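Local coordinates for protein GCN5-related N-acetyltransferase (Anabaena variabilis, PDB 2OZG) that binds coenzyme A and probably transfers an acetyl group from acetyl-CoA to an amine, perhaps that of an aminoglycoside, as a GCN5-related N-acetyltransferase, at residues I166-Y171 / P212-I217. Sequence-based numbering, arbitrary orientation. Where two conformers were deposited one is given.
Sequences IFHELY and PQGYII
Phe167, Leu170 and Tyr171 of helix 165-177 pack against Tyr215 and its neighbours on strand 211-222 in a buried, apolar helix-on-sheet contact. The strand belongs to the second GNAT domain of the chain, and the contact lies away from the coenzyme A site. The two short segments run at 108° to each other, with their axes 8.6 Å apart. An edge-to-face (T-shaped) aromatic pair forms the centre. Phe167 turns the CD1-CE1 side of its ring onto one face of Tyr215, with the planes at 63°. Phe167 CD1 stands over the middle of that face, 3.5 Å from Tyr215 CG. Phe167 CE1 also meets Ile217 CG1 at 4.0 Å. On Tyr215, CG sits between the backbone N and the carbonyl carbon (chi1 70°), and this carries the ring toward the helix. The rim of the same ring receives Leu170 CB, near its plane. Leu170 then branches toward Pro212: CD1 touches Pro212 CB at 3.8 Å, and CD2 lies by Pro212 O. At the border Ile166 CG2 rests on the proline ring. Just before Tyr215 the strand carries a classic beta bulge, in which Gln213 and Gly214 lie opposite the single residue Ile206 of strand 202-206. The tyrosine hydroxyl is buried but satisfied, being hydrogen-bonded to Asp233 OD2 on strand 227-236. A leucine in place of Tyr215 would probably leave the Phe167 edge without its aromatic face and Asp233 without this hydroxyl partner. That hydroxyl also abuts the helix: Tyr215 OH lies 3.5 Å from Tyr171 CB and near the edge of the Tyr171 ring, at CD1.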
loop_
_atom_site.group_PDB
_atom_site.type_symbol
_atom_site.label_atom_id
_atom_site.label_comp_id
_atom_site.label_asym_id
_atom_site.label_seq_id
_atom_site.Cartn_x
_atom_site.Cartn_y
_atom_site.Cartn_z
ATOM N N ILE A 166 9.437 1.023 43.471
ATOM C CA ILE A 166 8.023 0.808 43.407
ATOM C C ILE A 166 7.709 -0.099 42.218
ATOM O O ILE A 166 6.903 -0.988 42.332
ATOM C CB ILE A 166 7.228 2.110 43.311
ATOM C CG1 ILE A 166 7.479 3.008 44.508
ATOM C CG2 ILE A 166 5.749 1.790 43.265
ATOM C CD1 ILE A 166 7.247 2.325 45.863
ATOM N N PHE A 167 8.382 0.144 41.094
ATOM C CA PHE A 167 8.199 -0.628 39.872
ATOM C C PHE A 167 8.583 -2.069 40.073
ATOM O O PHE A 167 7.837 -2.956 39.636
ATOM C CB PHE A 167 8.994 -0.025 38.702
ATOM C CG PHE A 167 8.390 1.241 38.167
ATOM C CD1 PHE A 167 7.420 1.202 37.176
ATOM C CD2 PHE A 167 8.758 2.479 38.682
ATOM C CE1 PHE A 167 6.868 2.349 36.686
ATOM C CE2 PHE A 167 8.179 3.637 38.187
ATOM C CZ PHE A 167 7.235 3.572 37.217
ATOM N N HIS A 168 9.747 -2.324 40.657
ATOM C CA HIS A 168 10.143 -3.720 40.934
ATOM C C HIS A 168 9.108 -4.419 41.772
ATOM O O HIS A 168 8.796 -5.529 41.516
ATOM C CB HIS A 168 11.513 -3.847 41.674
ATOM C CG HIS A 168 11.789 -5.243 42.215
ATOM N ND1 HIS A 168 12.157 -6.313 41.414
ATOM C CD2 HIS A 168 11.709 -5.746 43.479
ATOM C CE1 HIS A 168 12.303 -7.402 42.158
ATOM N NE2 HIS A 168 12.022 -7.088 43.411
ATOM N N GLU A 169 8.558 -3.725 42.759
ATOM C CA GLU A 169 7.636 -4.347 43.695
ATOM C C GLU A 169 6.258 -4.666 43.115
ATOM O O GLU A 169 5.651 -5.664 43.479
ATOM C CB GLU A 169 7.557 -3.497 44.956
ATOM C CG GLU A 169 8.924 -3.394 45.649
ATOM C CD GLU A 169 8.947 -2.346 46.740
ATOM O OE1 GLU A 169 7.903 -1.687 46.947
ATOM O OE2 GLU A 169 10.000 -2.187 47.392
ATOM N N LEU A 170 5.760 -3.806 42.232
ATOM C CA LEU A 170 4.536 -4.084 41.510
ATOM C C LEU A 170 4.798 -5.154 40.452
ATOM O O LEU A 170 3.958 -6.017 40.228
ATOM C CB LEU A 170 3.999 -2.805 40.851
ATOM C CG LEU A 170 3.406 -1.751 41.811
ATOM C CD1 LEU A 170 3.207 -0.404 41.144
ATOM C CD2 LEU A 170 2.108 -2.234 42.426
ATOM N N TYR A 171 5.920 -5.063 39.756
ATOM C CA TYR A 171 6.278 -6.065 38.748
ATOM C C TYR A 171 6.319 -7.458 39.321
ATOM O O TYR A 171 5.711 -8.384 38.790
ATOM C CB TYR A 171 7.592 -5.737 38.059
ATOM C CG TYR A 171 7.916 -6.816 37.052
ATOM C CD1 TYR A 171 7.343 -6.838 35.801
ATOM C CD2 TYR A 171 8.739 -7.857 37.410
ATOM C CE1 TYR A 171 7.590 -7.884 34.922
ATOM C CE2 TYR A 171 9.009 -8.877 36.530
ATOM C CZ TYR A 171 8.444 -8.886 35.301
ATOM O OH TYR A 171 8.744 -9.947 34.482
ATOM N N PRO A 212 -0.008 2.189 45.415
ATOM C CA PRO A 212 0.049 1.884 44.002
ATOM C C PRO A 212 -0.576 0.555 43.661
ATOM O O PRO A 212 -0.342 -0.418 44.376
ATOM C CB PRO A 212 1.551 1.874 43.697
ATOM C CG PRO A 212 2.243 1.888 44.949
ATOM C CD PRO A 212 1.326 2.275 46.031
ATOM N N GLN A 213 -1.327 0.518 42.560
ATOM C CA GLN A 213 -1.981 -0.674 42.098
ATOM C C GLN A 213 -1.551 -1.110 40.697
ATOM O O GLN A 213 -1.980 -2.127 40.199
ATOM C CB GLN A 213 -3.476 -0.475 42.172
ATOM C CG GLN A 213 -3.966 -0.274 43.615
ATOM C CD GLN A 213 -5.459 -0.356 43.749
ATOM O OE1 GLN A 213 -6.087 -1.311 43.275
ATOM N NE2 GLN A 213 -6.053 0.654 44.418
ATOM N N GLY A 214 -0.665 -0.359 40.079
ATOM C CA GLY A 214 -0.194 -0.704 38.776
ATOM C C GLY A 214 0.640 0.410 38.219
ATOM O O GLY A 214 0.863 1.419 38.892
ATOM N N TYR A 215 1.088 0.230 36.973
ATOM C CA TYR A 215 1.906 1.239 36.346
ATOM C C TYR A 215 1.885 1.093 34.819
ATOM O O TYR A 215 1.368 0.077 34.268
ATOM C CB TYR A 215 3.336 1.210 36.952
ATOM C CG TYR A 215 4.194 -0.009 36.597
ATOM C CD1 TYR A 215 4.724 -0.154 35.336
ATOM C CD2 TYR A 215 4.549 -0.957 37.555
ATOM C CE1 TYR A 215 5.518 -1.286 34.989
ATOM C CE2 TYR A 215 5.368 -2.030 37.236
ATOM C CZ TYR A 215 5.850 -2.199 35.958
ATOM O OH TYR A 215 6.696 -3.275 35.705
ATOM N N ILE A 216 2.330 2.149 34.137
ATOM C CA ILE A 216 2.468 2.118 32.668
ATOM C C ILE A 216 3.756 2.828 32.296
ATOM O O ILE A 216 4.044 3.935 32.798
ATOM C CB ILE A 216 1.301 2.831 31.930
ATOM C CG1 ILE A 216 -0.043 2.472 32.539
ATOM C CG2 ILE A 216 1.349 2.528 30.450
ATOM C CD1 ILE A 216 -1.260 3.186 31.901
ATOM N N ILE A 217 4.517 2.186 31.404
ATOM C CA ILE A 217 5.758 2.714 30.855
ATOM C C ILE A 217 5.617 2.727 29.334
ATOM O O ILE A 217 5.313 1.685 28.745
ATOM C CB ILE A 217 6.969 1.867 31.203
ATOM C CG1 ILE A 217 7.097 1.724 32.706
ATOM C CG2 ILE A 217 8.228 2.546 30.602
ATOM C CD1 ILE A 217 8.127 0.706 33.144
#